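Local coordinates for protein copper-containing nitrite reductase (Hyphomicrobium denitrificans 1NES1, PDB 6TFO) that probably reduces nitrite to nitric oxide with electrons from cytochrome c, as a homotrimeric copper enzyme of the multicopper oxidase family, at residues 179-184 with 326-331; 194-199 with 294-299; 301-306 with 360-365; 354-359 with 400-405. All coordinates share one frame; numbering follows the deposited sequence.

In the fold
Following the chain from its N terminus, 179-184 spans the end of strand 166-181 and the turn into strand 184-191 and meets 326-331 in contact 1, closing a loop of 141 residues. Contact 2, between 194-199 and 294-299, is nested inside that loop. Contact 3 (301-306 with 360-365) crosses contact 1, since its first segment precedes 326-331 and its second follows it. Contact 4 (354-359 with 400-405) opens before contact 3 has closed, and these two cross as well. Strands 328-331, 293-302, 351-360 and 400-407 lie in that order in one mixed sheet. Contacts 3 and 4 work within or at the end of this sheet, whereas contacts 1 and 2 tie it to the preceding domain.

Contact 1. Residues 179-184 with 326-331; sequences QLDDKT and PEYFLF
Apolar packing of L180 against Y328 and L330 carries most of this contact. CD2 of L180 sits over the middle of one face of the Y328 ring, 3.6 Å from the centroid and 12° off the ring normal, in a CH-pi contact. Chi1 sets L180 CG, anti to the backbone N, near Y328 CE2, and chi2 of 55° turns CD1 toward L330: L180 CD1 and L330 CD1 lie 3.6 Å apart, the side chains crossing at about a right angle.

The polar link is indirect. A water at the edge of the Y328 ring, in its plane, donates to D181 OD2 at 2.9 Å and also bonds Y328 OH, whose protein partner is NE2 of Q314. T184 OG1 is buried here without a partner in the model. A type I turn from D181 to T184 shapes this side, with a classic beta bulge where L180 and D181 both face T184.

Strands 179-181 and 328-331 run at 116° with axes 10.0 Å apart, too far for direct pairing. Y186 and Y188 of strand 184-191 also pack on L180 and I302 of strand 293-302 on L330, joining the sheets that hold strands 166-181 and 328-331 in successive cupredoxin-like domains.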
loop_
_atom_site.group_PDB
_atom_site.type_symbol
_atom_site.label_atom_id
_atom_site.label_comp_id
_atom_site.label_asym_id
_atom_site.label_seq_id
_atom_site.Cartn_x
_atom_site.Cartn_y
_atom_site.Cartn_z
ATOM N N GLN C 179 -7.286 34.566 12.284
ATOM C CA GLN C 179 -8.442 33.953 11.596
ATOM C C GLN C 179 -8.119 33.874 10.095
ATOM O O GLN C 179 -8.293 34.883 9.385
ATOM C CB GLN C 179 -9.690 34.771 11.931
ATOM C CG GLN C 179 -10.989 34.019 11.723
ATOM C CD GLN C 179 -11.203 32.971 12.793
ATOM O OE1 GLN C 179 -10.853 33.161 13.966
ATOM N NE2 GLN C 179 -11.773 31.843 12.402
ATOM N N LEU C 180 -7.611 32.721 9.647
ATOM C CA LEU C 180 -7.222 32.444 8.237
ATOM C C LEU C 180 -8.492 32.348 7.381
ATOM O O LEU C 180 -8.501 32.873 6.257
ATOM C CB LEU C 180 -6.401 31.153 8.190
ATOM C CG LEU C 180 -6.122 30.551 6.809
ATOM C CD1 LEU C 180 -5.453 31.563 5.892
ATOM C CD2 LEU C 180 -5.244 29.312 6.931
ATOM N N ASP C 181 -9.536 31.708 7.898
ATOM C CA ASP C 181 -10.847 31.567 7.212
ATOM C C ASP C 181 -11.912 31.550 8.307
ATOM O O ASP C 181 -11.532 31.598 9.493
ATOM C CB ASP C 181 -10.822 30.327 6.305
ATOM C CG ASP C 181 -11.824 30.261 5.164
ATOM O OD1 ASP C 181 -12.837 30.990 5.217
ATOM O OD2 ASP C 181 -11.573 29.460 4.229
ATOM N N ASP C 182 -13.181 31.485 7.909
ATOM C CA ASP C 182 -14.429 31.487 8.708
ATOM C C ASP C 182 -14.320 30.645 10.003
ATOM O O ASP C 182 -14.765 31.126 11.081
ATOM C CB ASP C 182 -15.510 30.979 7.753
ATOM C CG ASP C 182 -16.934 31.361 8.086
ATOM O OD1 ASP C 182 -17.140 32.335 8.842
ATOM O OD2 ASP C 182 -17.824 30.658 7.593
ATOM N N LYS C 183 -13.814 29.410 9.904
ATOM C CA LYS C 183 -13.730 28.430 11.032
ATOM C C LYS C 183 -12.327 27.821 11.112
ATOM O O LYS C 183 -12.178 26.697 11.655
ATOM C CB LYS C 183 -14.710 27.270 10.844
ATOM C CG LYS C 183 -16.181 27.641 10.713
ATOM C CD LYS C 183 -17.013 26.504 10.138
ATOM C CE LYS C 183 -18.447 26.905 9.861
ATOM N NZ LYS C 183 -19.348 25.735 9.969
ATOM N N THR C 184 -11.321 28.517 10.583
ATOM C CA THR C 184 -9.943 27.971 10.495
ATOM C C THR C 184 -8.943 29.045 10.915
ATOM O O THR C 184 -9.123 30.224 10.564
ATOM C CB THR C 184 -9.680 27.249 9.161
ATOM O OG1 THR C 184 -8.398 27.569 8.633
ATOM C CG2 THR C 184 -10.740 27.506 8.121
ATOM N N PRO C 326 1.263 25.600 -2.303
ATOM C CA PRO C 326 0.482 26.189 -1.228
ATOM C C PRO C 326 -0.989 25.767 -1.294
ATOM O O PRO C 326 -1.435 25.256 -2.315
ATOM C CB PRO C 326 0.599 27.684 -1.521
ATOM C CG PRO C 326 0.663 27.733 -3.027
ATOM C CD PRO C 326 1.529 26.548 -3.394
ATOM N N GLU C 327 -1.705 25.998 -0.199
ATOM C CA GLU C 327 -3.150 25.684 -0.078
ATOM C C GLU C 327 -3.941 26.983 -0.118
ATOM O O GLU C 327 -5.059 26.966 -0.632
ATOM C CB GLU C 327 -3.428 24.932 1.223
ATOM C CG GLU C 327 -2.892 23.501 1.245
ATOM C CD GLU C 327 -3.444 22.611 0.151
ATOM O OE1 GLU C 327 -4.598 22.863 -0.327
ATOM O OE2 GLU C 327 -2.697 21.694 -0.231
ATOM N N TYR C 328 -3.368 28.054 0.433
ATOM C CA TYR C 328 -4.018 29.385 0.524
ATOM C C TYR C 328 -3.237 30.406 -0.314
ATOM O O TYR C 328 -2.000 30.499 -0.180
ATOM C CB TYR C 328 -4.145 29.812 1.985
ATOM C CG TYR C 328 -5.065 28.940 2.804
ATOM C CD1 TYR C 328 -4.637 27.722 3.316
ATOM C CD2 TYR C 328 -6.359 29.347 3.084
ATOM C CE1 TYR C 328 -5.475 26.928 4.076
ATOM C CE2 TYR C 328 -7.216 28.565 3.842
ATOM C CZ TYR C 328 -6.774 27.348 4.330
ATOM O OH TYR C 328 -7.601 26.579 5.092
ATOM N N PHE C 329 -3.964 31.106 -1.194
ATOM C CA PHE C 329 -3.536 32.332 -1.913
ATOM C C PHE C 329 -4.371 33.489 -1.360
ATOM O O PHE C 329 -5.619 33.435 -1.540
ATOM C CB PHE C 329 -3.767 32.162 -3.413
ATOM C CG PHE C 329 -2.701 31.383 -4.127
ATOM C CD1 PHE C 329 -1.531 31.997 -4.533
ATOM C CD2 PHE C 329 -2.857 30.033 -4.375
ATOM C CE1 PHE C 329 -0.548 31.276 -5.198
ATOM C CE2 PHE C 329 -1.868 29.315 -5.030
ATOM C CZ PHE C 329 -0.722 29.942 -5.444
ATOM N N LEU C 330 -3.740 34.471 -0.714
ATOM C CA LEU C 330 -4.469 35.495 0.083
ATOM C C LEU C 330 -4.084 36.936 -0.287
ATOM O O LEU C 330 -2.872 37.230 -0.491
ATOM C CB LEU C 330 -4.187 35.245 1.567
ATOM C CG LEU C 330 -4.449 33.821 2.053
ATOM C CD1 LEU C 330 -3.822 33.627 3.420
ATOM C CD2 LEU C 330 -5.938 33.512 2.065
ATOM N N PHE C 331 -5.096 37.813 -0.308
ATOM C CA PHE C 331 -4.934 39.289 -0.210
ATOM C C PHE C 331 -5.038 39.681 1.262
ATOM O O PHE C 331 -6.040 39.342 1.881
ATOM C CB PHE C 331 -5.997 40.034 -1.019
ATOM C CG PHE C 331 -5.902 39.876 -2.516
ATOM C CD1 PHE C 331 -4.681 39.968 -3.167
ATOM C CD2 PHE C 331 -7.039 39.667 -3.280
ATOM C CE1 PHE C 331 -4.600 39.825 -4.543
ATOM C CE2 PHE C 331 -6.960 39.541 -4.664
ATOM C CZ PHE C 331 -5.742 39.604 -5.288
HETATM O O HOH W 1 -10.075 27.135 5.080
#

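Contact 2. Residues 194-199 with 294-299; sequences KVPGPF and EFYVMQ
Y296 OH donates to G197 O at 2.7 Å, coming from above the carbonyl plane and 42° out of it. The same hydroxyl is bonded to the backbone N of L279 on strand 277-283, so two backbone groups fix the end of the ring. CG of Y296 stands anti to its backbone N (chi1 -176°), carrying the ring out from strand 294-299 into the bend of 194-199.

Both faces of the ring are covered by that loop. P196 CG lies toward the rim on one face, 3.8 Å from the centroid of Y296, in a CH-pi contact. Over the centre of the opposite face stands F199 CD2, in a T-shaped pair with the F199 edge toward Y296, the planes at 84° and the centroids 5.0 Å apart. A leucine in place of Y296 would probably leave G197 O and L279 N without their shared hydroxyl and open a gap between P196 and F199.

This loop leads into strand 200-203 of one cupredoxin-like domain, whereas strand 293-302 belongs to the next. A cis peptide precedes P196, whose CB touches M298 SD at 3.5 Å. The F199 ring also meets that of F355 on strand 351-360.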
loop_
_atom_site.group_PDB
_atom_site.type_symbol
_atom_site.label_atom_id
_atom_site.label_comp_id
_atom_site.label_asym_id
_atom_site.label_seq_id
_atom_site.Cartn_x
_atom_site.Cartn_y
_atom_site.Cartn_z
ATOM N N LYS C 194 -0.497 42.458 11.936
ATOM C CA LYS C 194 -1.360 42.480 10.724
ATOM C C LYS C 194 -0.560 42.110 9.467
ATOM O O LYS C 194 0.683 42.171 9.486
ATOM C CB LYS C 194 -2.041 43.845 10.612
ATOM C CG LYS C 194 -3.452 43.902 11.166
ATOM C CD LYS C 194 -3.742 45.142 11.983
ATOM C CE LYS C 194 -5.213 45.526 11.991
ATOM N NZ LYS C 194 -6.116 44.341 11.923
ATOM N N VAL C 195 -1.274 41.702 8.417
ATOM C CA VAL C 195 -0.682 41.224 7.134
ATOM C C VAL C 195 -1.432 41.920 6.009
ATOM O O VAL C 195 -2.645 41.764 5.916
ATOM C CB VAL C 195 -0.768 39.692 6.977
ATOM C CG1 VAL C 195 -0.178 39.212 5.659
ATOM C CG2 VAL C 195 -0.102 38.982 8.133
ATOM N N PRO C 196 -0.755 42.726 5.158
ATOM C CA PRO C 196 0.671 43.031 5.311
ATOM C C PRO C 196 0.992 43.970 6.485
ATOM O O PRO C 196 0.088 44.500 7.086
ATOM C CB PRO C 196 1.025 43.743 3.997
ATOM C CG PRO C 196 -0.285 44.397 3.586
ATOM C CD PRO C 196 -1.334 43.373 3.974
ATOM N N GLY C 197 2.284 44.146 6.764
ATOM C CA GLY C 197 2.809 45.076 7.782
ATOM C C GLY C 197 2.429 46.527 7.479
ATOM O O GLY C 197 1.769 46.813 6.477
ATOM N N PRO C 198 2.787 47.486 8.362
ATOM C CA PRO C 198 2.456 48.892 8.137
ATOM C C PRO C 198 2.972 49.370 6.777
ATOM O O PRO C 198 4.042 48.939 6.395
ATOM C CB PRO C 198 3.152 49.610 9.300
ATOM C CG PRO C 198 3.188 48.558 10.388
ATOM C CD PRO C 198 3.472 47.272 9.644
ATOM N N PHE C 199 2.181 50.188 6.076
ATOM C CA PHE C 199 2.602 50.941 4.864
ATOM C C PHE C 199 3.540 52.083 5.298
ATOM O O PHE C 199 3.110 52.990 6.003
ATOM C CB PHE C 199 1.387 51.466 4.090
ATOM C CG PHE C 199 1.701 52.000 2.715
ATOM C CD1 PHE C 199 2.249 53.267 2.551
ATOM C CD2 PHE C 199 1.443 51.234 1.587
ATOM C CE1 PHE C 199 2.533 53.751 1.283
ATOM C CE2 PHE C 199 1.728 51.723 0.321
ATOM C CZ PHE C 199 2.272 52.978 0.171
ATOM N N GLU C 294 -6.411 56.175 -2.404
ATOM C CA GLU C 294 -5.293 55.206 -2.375
ATOM C C GLU C 294 -5.654 53.945 -1.577
ATOM O O GLU C 294 -6.403 54.044 -0.566
ATOM C CB GLU C 294 -4.089 55.884 -1.747
ATOM C CG GLU C 294 -3.594 57.079 -2.518
ATOM C CD GLU C 294 -2.238 57.536 -2.019
ATOM O OE1 GLU C 294 -2.121 57.807 -0.795
ATOM O OE2 GLU C 294 -1.294 57.569 -2.845
ATOM N N PHE C 295 -5.088 52.809 -1.989
ATOM C CA PHE C 295 -5.310 51.480 -1.365
ATOM C C PHE C 295 -3.991 50.703 -1.286
ATOM O O PHE C 295 -3.125 50.841 -2.186
ATOM C CB PHE C 295 -6.339 50.684 -2.159
ATOM C CG PHE C 295 -7.738 51.226 -2.093
ATOM C CD1 PHE C 295 -8.421 51.254 -0.891
ATOM C CD2 PHE C 295 -8.383 51.686 -3.230
ATOM C CE1 PHE C 295 -9.724 51.731 -0.824
ATOM C CE2 PHE C 295 -9.689 52.161 -3.163
ATOM C CZ PHE C 295 -10.359 52.171 -1.961
ATOM N N TYR C 296 -3.899 49.879 -0.238
ATOM C CA TYR C 296 -2.758 49.004 0.133
ATOM C C TYR C 296 -3.195 47.536 0.028
ATOM O O TYR C 296 -4.045 47.098 0.822
ATOM C CB TYR C 296 -2.357 49.357 1.560
ATOM C CG TYR C 296 -1.153 48.654 2.119
ATOM C CD1 TYR C 296 -0.226 48.005 1.321
ATOM C CD2 TYR C 296 -0.903 48.726 3.472
ATOM C CE1 TYR C 296 0.906 47.429 1.868
ATOM C CE2 TYR C 296 0.224 48.166 4.032
ATOM C CZ TYR C 296 1.131 47.508 3.232
ATOM O OH TYR C 296 2.230 46.948 3.821
ATOM N N VAL C 297 -2.674 46.812 -0.962
ATOM C CA VAL C 297 -2.987 45.374 -1.191
ATOM C C VAL C 297 -1.681 44.593 -1.413
ATOM O O VAL C 297 -0.842 45.026 -2.229
ATOM C CB VAL C 297 -3.979 45.186 -2.349
ATOM C CG1 VAL C 297 -4.220 43.711 -2.629
ATOM C CG2 VAL C 297 -5.298 45.902 -2.083
ATOM N N MET C 298 -1.527 43.466 -0.706
ATOM C CA MET C 298 -0.389 42.538 -0.887
ATOM C C MET C 298 -0.902 41.096 -0.977
ATOM O O MET C 298 -1.848 40.736 -0.246
ATOM C CB MET C 298 0.631 42.680 0.245
ATOM C CG MET C 298 1.386 43.984 0.193
ATOM S SD MET C 298 2.972 43.939 1.068
ATOM C CE MET C 298 4.077 43.342 -0.208
ATOM N N GLN C 299 -0.317 40.315 -1.893
ATOM C CA GLN C 299 -0.693 38.904 -2.156
ATOM C C GLN C 299 0.388 38.016 -1.554
ATOM O O GLN C 299 1.584 38.318 -1.708
ATOM C CB GLN C 299 -0.859 38.646 -3.658
ATOM C CG GLN C 299 -1.023 37.189 -4.034
ATOM C CD GLN C 299 -1.259 37.048 -5.511
ATOM O OE1 GLN C 299 -1.949 37.867 -6.125
ATOM N NE2 GLN C 299 -0.674 36.005 -6.086
#

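Contact 3. Residues 301-306 with 360-365; sequences EIYTVK and GPNFTS
A bend at chi2 (108°) folds the E301 side chain back toward the loop of 360-365, while Y303, with CG anti to its carbonyl carbon (chi1 -62°), brings its hydroxyl to the same carboxylate. E301 OE1 takes two bonds: N362 N reaches its syn lone pair at 3.0 Å, and Y303 OH donates from the anti side at 2.7 Å. E301 OE2 accepts F363 N at 2.9 Å, from 44° out of the carboxylate plane, and a water that also donates to F363 O. Four donors therefore hold the buried carboxylate and fix its rotation; they are likely to stabilise its charged form. A leucine in place of E301 would probably leave the amides of N362 and F363 without their acceptor and free the loop to shift.

Y303 OH in turn accepts N362 ND2 at 3.0 Å, the N-H line being nearly straight and the hydroxyl in the amide plane. ND2 of N362 is also hydrogen-bonded to S422 OG of the second subunit, so the loop lies at a subunit interface. The F363 ring presents its edge to E301 OE1 and Y303 OH.

The loop has a cis peptide before P361, and E301 N bonds G360 O at 2.8 Å, extending the pairing of strands 293-302 and 351-360. Helix 268-274 packs on Y303 and P361 through T273, and F329 of strand 328-331 meets F363 edge-to-face.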
loop_
_atom_site.group_PDB
_atom_site.type_symbol
_atom_site.label_atom_id
_atom_site.label_comp_id
_atom_site.label_asym_id
_atom_site.label_seq_id
_atom_site.Cartn_x
_atom_site.Cartn_y
_atom_site.Cartn_z
ATOM N N GLU C 301 1.047 33.538 -0.078
ATOM C CA GLU C 301 0.627 32.119 -0.025
ATOM C C GLU C 301 0.837 31.577 1.399
ATOM O O GLU C 301 1.764 32.012 2.102
ATOM C CB GLU C 301 1.400 31.277 -1.052
ATOM C CG GLU C 301 1.642 31.931 -2.412
ATOM C CD GLU C 301 3.072 32.357 -2.692
ATOM O OE1 GLU C 301 4.010 31.700 -2.170
ATOM O OE2 GLU C 301 3.261 33.324 -3.458
ATOM N N ILE C 302 -0.002 30.629 1.798
ATOM C CA ILE C 302 0.152 29.856 3.057
ATOM C C ILE C 302 0.113 28.365 2.684
ATOM O O ILE C 302 -0.708 27.965 1.829
ATOM C CB ILE C 302 -0.899 30.310 4.100
ATOM C CG1 ILE C 302 -0.556 31.702 4.638
ATOM C CG2 ILE C 302 -1.045 29.293 5.222
ATOM C CD1 ILE C 302 -1.546 32.255 5.628
ATOM N N TYR C 303 1.027 27.605 3.280
ATOM C CA TYR C 303 1.339 26.188 2.962
ATOM C C TYR C 303 0.921 25.334 4.164
ATOM O O TYR C 303 1.702 25.178 5.113
ATOM C CB TYR C 303 2.832 26.048 2.645
ATOM C CG TYR C 303 3.301 26.837 1.457
ATOM C CD1 TYR C 303 3.535 28.202 1.551
ATOM C CD2 TYR C 303 3.493 26.228 0.228
ATOM C CE1 TYR C 303 3.968 28.942 0.454
ATOM C CE2 TYR C 303 3.927 26.949 -0.877
ATOM C CZ TYR C 303 4.162 28.311 -0.769
ATOM O OH TYR C 303 4.573 29.035 -1.853
ATOM N N THR C 304 -0.305 24.822 4.148
ATOM C CA THR C 304 -0.889 24.066 5.279
ATOM C C THR C 304 -0.850 22.566 5.000
ATOM O O THR C 304 -0.985 22.167 3.815
ATOM C CB THR C 304 -2.317 24.526 5.578
ATOM O OG1 THR C 304 -3.103 24.385 4.392
ATOM C CG2 THR C 304 -2.365 25.956 6.069
ATOM N N VAL C 305 -0.707 21.787 6.079
ATOM C CA VAL C 305 -0.794 20.299 6.097
ATOM C C VAL C 305 -2.112 19.891 5.429
ATOM O O VAL C 305 -2.056 19.065 4.510
ATOM C CB VAL C 305 -0.680 19.746 7.530
ATOM C CG1 VAL C 305 -1.006 18.257 7.598
ATOM C CG2 VAL C 305 0.694 20.014 8.142
ATOM N N LYS C 306 -3.235 20.471 5.862
ATOM C CA LYS C 306 -4.602 20.108 5.395
ATOM C C LYS C 306 -5.021 21.013 4.245
ATOM O O LYS C 306 -4.640 22.182 4.187
ATOM C CB LYS C 306 -5.659 20.235 6.502
ATOM C CG LYS C 306 -5.445 19.402 7.760
ATOM C CD LYS C 306 -5.451 17.912 7.514
ATOM C CE LYS C 306 -5.293 17.112 8.788
ATOM N NZ LYS C 306 -5.810 15.737 8.611
ATOM N N GLY C 360 4.645 36.959 -1.347
ATOM C CA GLY C 360 4.907 35.608 -1.890
ATOM C C GLY C 360 4.734 34.538 -0.819
ATOM O O GLY C 360 3.652 34.435 -0.245
ATOM N N PRO C 361 5.777 33.735 -0.490
ATOM C CA PRO C 361 7.138 33.924 -0.995
ATOM C C PRO C 361 7.493 33.461 -2.416
ATOM O O PRO C 361 8.612 33.710 -2.804
ATOM C CB PRO C 361 7.957 33.018 -0.065
ATOM C CG PRO C 361 7.023 31.886 0.236
ATOM C CD PRO C 361 5.695 32.590 0.429
ATOM N N ASN C 362 6.591 32.802 -3.151
ATOM C CA ASN C 362 7.036 32.012 -4.331
ATOM C C ASN C 362 6.353 32.407 -5.643
ATOM O O ASN C 362 7.056 32.301 -6.655
ATOM C CB ASN C 362 6.885 30.526 -4.046
ATOM C CG ASN C 362 7.918 30.077 -3.041
ATOM O OD1 ASN C 362 9.083 30.411 -3.176
ATOM N ND2 ASN C 362 7.504 29.318 -2.046
ATOM N N PHE C 363 5.079 32.829 -5.638
ATOM C CA PHE C 363 4.242 32.938 -6.857
ATOM C C PHE C 363 4.124 34.391 -7.370
ATOM O O PHE C 363 3.849 35.329 -6.573
ATOM C CB PHE C 363 2.867 32.339 -6.576
ATOM C CG PHE C 363 2.866 30.839 -6.576
ATOM C CD1 PHE C 363 3.331 30.134 -5.482
ATOM C CD2 PHE C 363 2.453 30.135 -7.692
ATOM C CE1 PHE C 363 3.365 28.753 -5.503
ATOM C CE2 PHE C 363 2.493 28.753 -7.708
ATOM C CZ PHE C 363 2.937 28.068 -6.613
ATOM N N THR C 364 4.252 34.546 -8.696
ATOM C CA THR C 364 4.037 35.795 -9.477
ATOM C C THR C 364 2.535 35.995 -9.699
ATOM O O THR C 364 1.871 35.078 -10.204
ATOM C CB THR C 364 4.815 35.724 -10.797
ATOM O OG1 THR C 364 6.208 35.668 -10.472
ATOM C CG2 THR C 364 4.588 36.911 -11.702
ATOM N N SER C 365 2.007 37.155 -9.328
ATOM C CA SER C 365 0.570 37.486 -9.486
ATOM C C SER C 365 0.329 38.089 -10.873
ATOM O O SER C 365 1.137 38.916 -11.312
ATOM C CB SER C 365 0.110 38.417 -8.416
ATOM O OG SER C 365 -1.276 38.667 -8.554
HETATM O O HOH W 2 1.700 35.163 -4.615
#

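Contact 4. Residues 354-359 with 400-405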
loop_
_atom_site.group_PDB
_atom_site.type_symbol
_atom_site.label_atom_id
_atom_site.label_comp_id
_atom_site.label_asym_id
_atom_site.label_seq_id
_atom_site.Cartn_x
_atom_site.Cartn_y
_atom_site.Cartn_z
ATOM N N ILE C 354 -3.972 51.852 -6.491
ATOM C CA ILE C 354 -3.655 50.647 -5.668
ATOM C C ILE C 354 -2.134 50.455 -5.652
ATOM O O ILE C 354 -1.545 50.245 -6.735
ATOM C CB ILE C 354 -4.383 49.401 -6.199
ATOM C CG1 ILE C 354 -5.894 49.629 -6.320
ATOM C CG2 ILE C 354 -4.042 48.201 -5.332
ATOM C CD1 ILE C 354 -6.647 48.513 -6.990
ATOM N N PHE C 355 -1.522 50.576 -4.470
ATOM C CA PHE C 355 -0.175 50.033 -4.175
ATOM C C PHE C 355 -0.317 48.520 -3.968
ATOM O O PHE C 355 -0.904 48.098 -2.949
ATOM C CB PHE C 355 0.426 50.684 -2.933
ATOM C CG PHE C 355 0.585 52.172 -3.033
ATOM C CD1 PHE C 355 1.616 52.715 -3.767
ATOM C CD2 PHE C 355 -0.295 53.015 -2.392
ATOM C CE1 PHE C 355 1.761 54.093 -3.864
ATOM C CE2 PHE C 355 -0.144 54.390 -2.485
ATOM C CZ PHE C 355 0.882 54.928 -3.219
ATOM N N PHE C 356 0.171 47.738 -4.932
ATOM C CA PHE C 356 0.034 46.260 -4.973
ATOM C C PHE C 356 1.421 45.625 -4.956
ATOM O O PHE C 356 2.207 45.868 -5.882
ATOM C CB PHE C 356 -0.724 45.782 -6.211
ATOM C CG PHE C 356 -0.842 44.281 -6.280
ATOM C CD1 PHE C 356 -1.701 43.601 -5.440
ATOM C CD2 PHE C 356 -0.064 43.546 -7.159
ATOM C CE1 PHE C 356 -1.794 42.217 -5.498
ATOM C CE2 PHE C 356 -0.155 42.164 -7.213
ATOM C CZ PHE C 356 -1.015 41.500 -6.377
ATOM N N GLY C 357 1.676 44.800 -3.943
ATOM C CA GLY C 357 2.939 44.056 -3.817
ATOM C C GLY C 357 2.706 42.586 -3.540
ATOM O O GLY C 357 1.670 42.242 -2.968
ATOM N N VAL C 358 3.654 41.751 -3.927
ATOM C CA VAL C 358 3.616 40.289 -3.665
ATOM C C VAL C 358 4.704 39.982 -2.639
ATOM O O VAL C 358 5.902 40.022 -3.008
ATOM C CB VAL C 358 3.812 39.500 -4.970
ATOM C CG1 VAL C 358 3.699 38.012 -4.731
ATOM C CG2 VAL C 358 2.823 39.942 -6.032
ATOM N N GLY C 359 4.291 39.723 -1.397
ATOM C CA GLY C 359 5.134 39.108 -0.355
ATOM C C GLY C 359 5.585 37.733 -0.807
ATOM O O GLY C 359 6.805 37.427 -0.715
ATOM N N GLY C 400 8.444 41.860 -5.485
ATOM C CA GLY C 400 8.102 42.956 -6.398
ATOM C C GLY C 400 6.820 43.643 -5.956
ATOM O O GLY C 400 6.006 43.054 -5.189
ATOM N N ALA C 401 6.656 44.879 -6.409
ATOM C CA ALA C 401 5.442 45.696 -6.216
ATOM C C ALA C 401 5.286 46.576 -7.448
ATOM O O ALA C 401 6.220 46.648 -8.242
ATOM C CB ALA C 401 5.543 46.517 -4.951
ATOM N N THR C 402 4.097 47.131 -7.604
ATOM C CA THR C 402 3.704 48.043 -8.694
ATOM C C THR C 402 2.703 49.054 -8.130
ATOM O O THR C 402 2.308 48.936 -6.931
ATOM C CB THR C 402 3.126 47.295 -9.906
ATOM O OG1 THR C 402 3.041 48.199 -11.015
ATOM C CG2 THR C 402 1.748 46.732 -9.664
ATOM N N ILE C 403 2.368 50.028 -8.969
ATOM C CA ILE C 403 1.287 51.011 -8.736
ATOM C C ILE C 403 0.396 50.941 -9.964
ATOM O O ILE C 403 0.940 50.948 -11.074
ATOM C CB ILE C 403 1.883 52.409 -8.523
ATOM C CG1 ILE C 403 2.717 52.462 -7.239
ATOM C CG2 ILE C 403 0.790 53.461 -8.553
ATOM C CD1 ILE C 403 3.595 53.689 -7.121
ATOM N N VAL C 404 -0.903 50.824 -9.762
ATOM C CA VAL C 404 -1.901 50.972 -10.848
ATOM C C VAL C 404 -2.846 52.093 -10.419
ATOM O O VAL C 404 -3.088 52.225 -9.207
ATOM C CB VAL C 404 -2.658 49.663 -11.133
ATOM C CG1 VAL C 404 -1.717 48.558 -11.587
ATOM C CG2 VAL C 404 -3.489 49.220 -9.942
ATOM N N ASP C 405 -3.331 52.878 -11.376
ATOM C CA ASP C 405 -4.457 53.815 -11.141
ATOM C C ASP C 405 -5.447 53.685 -12.297
ATOM O O ASP C 405 -5.073 53.197 -13.375
ATOM C CB ASP C 405 -3.958 55.239 -10.880
ATOM C CG ASP C 405 -3.082 55.845 -11.967
ATOM O OD1 ASP C 405 -3.600 56.041 -13.112
ATOM O OD2 ASP C 405 -1.894 56.133 -11.653
#
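Strands 354-359 and 400-405 pair antiparallel, their axes 4.7 Å apart at closest and their directions 163° apart, as neighbours in one sheet of a cupredoxin-like domain. I354 with V404 and F356 with T402 form hydrogen-bonded pairs. In the first, I354 N reaches V404 O at 2.9 Å; in the second, T402 N reaches F356 O at 2.9 Å. F355 with I403 and G357 with A401 are the intervening non-hydrogen-bonded pairs.

F355, I403 and A401 point to one face. F355 and I403 run alongside each other from adjacent strands, with F355 CD1 3.7 Å from I403 CG1. The F355 ring continues to L279 and L281 of strand 277-283, placing this face against the preceding domain. With only hydrogens on G357, its CA comes 3.8 Å from A401 CB.

The opposite face carries I354, F356, T402 and V404. F356 stacks on the ring of F367, and F374 and V377 of strand 374-377 pack on V404. T402 OG1, anti to the backbone N (chi1 -168°), is bonded to Y378 O. Across the I354 pair, V404 CG2 rests 3.9 Å from I354 CB.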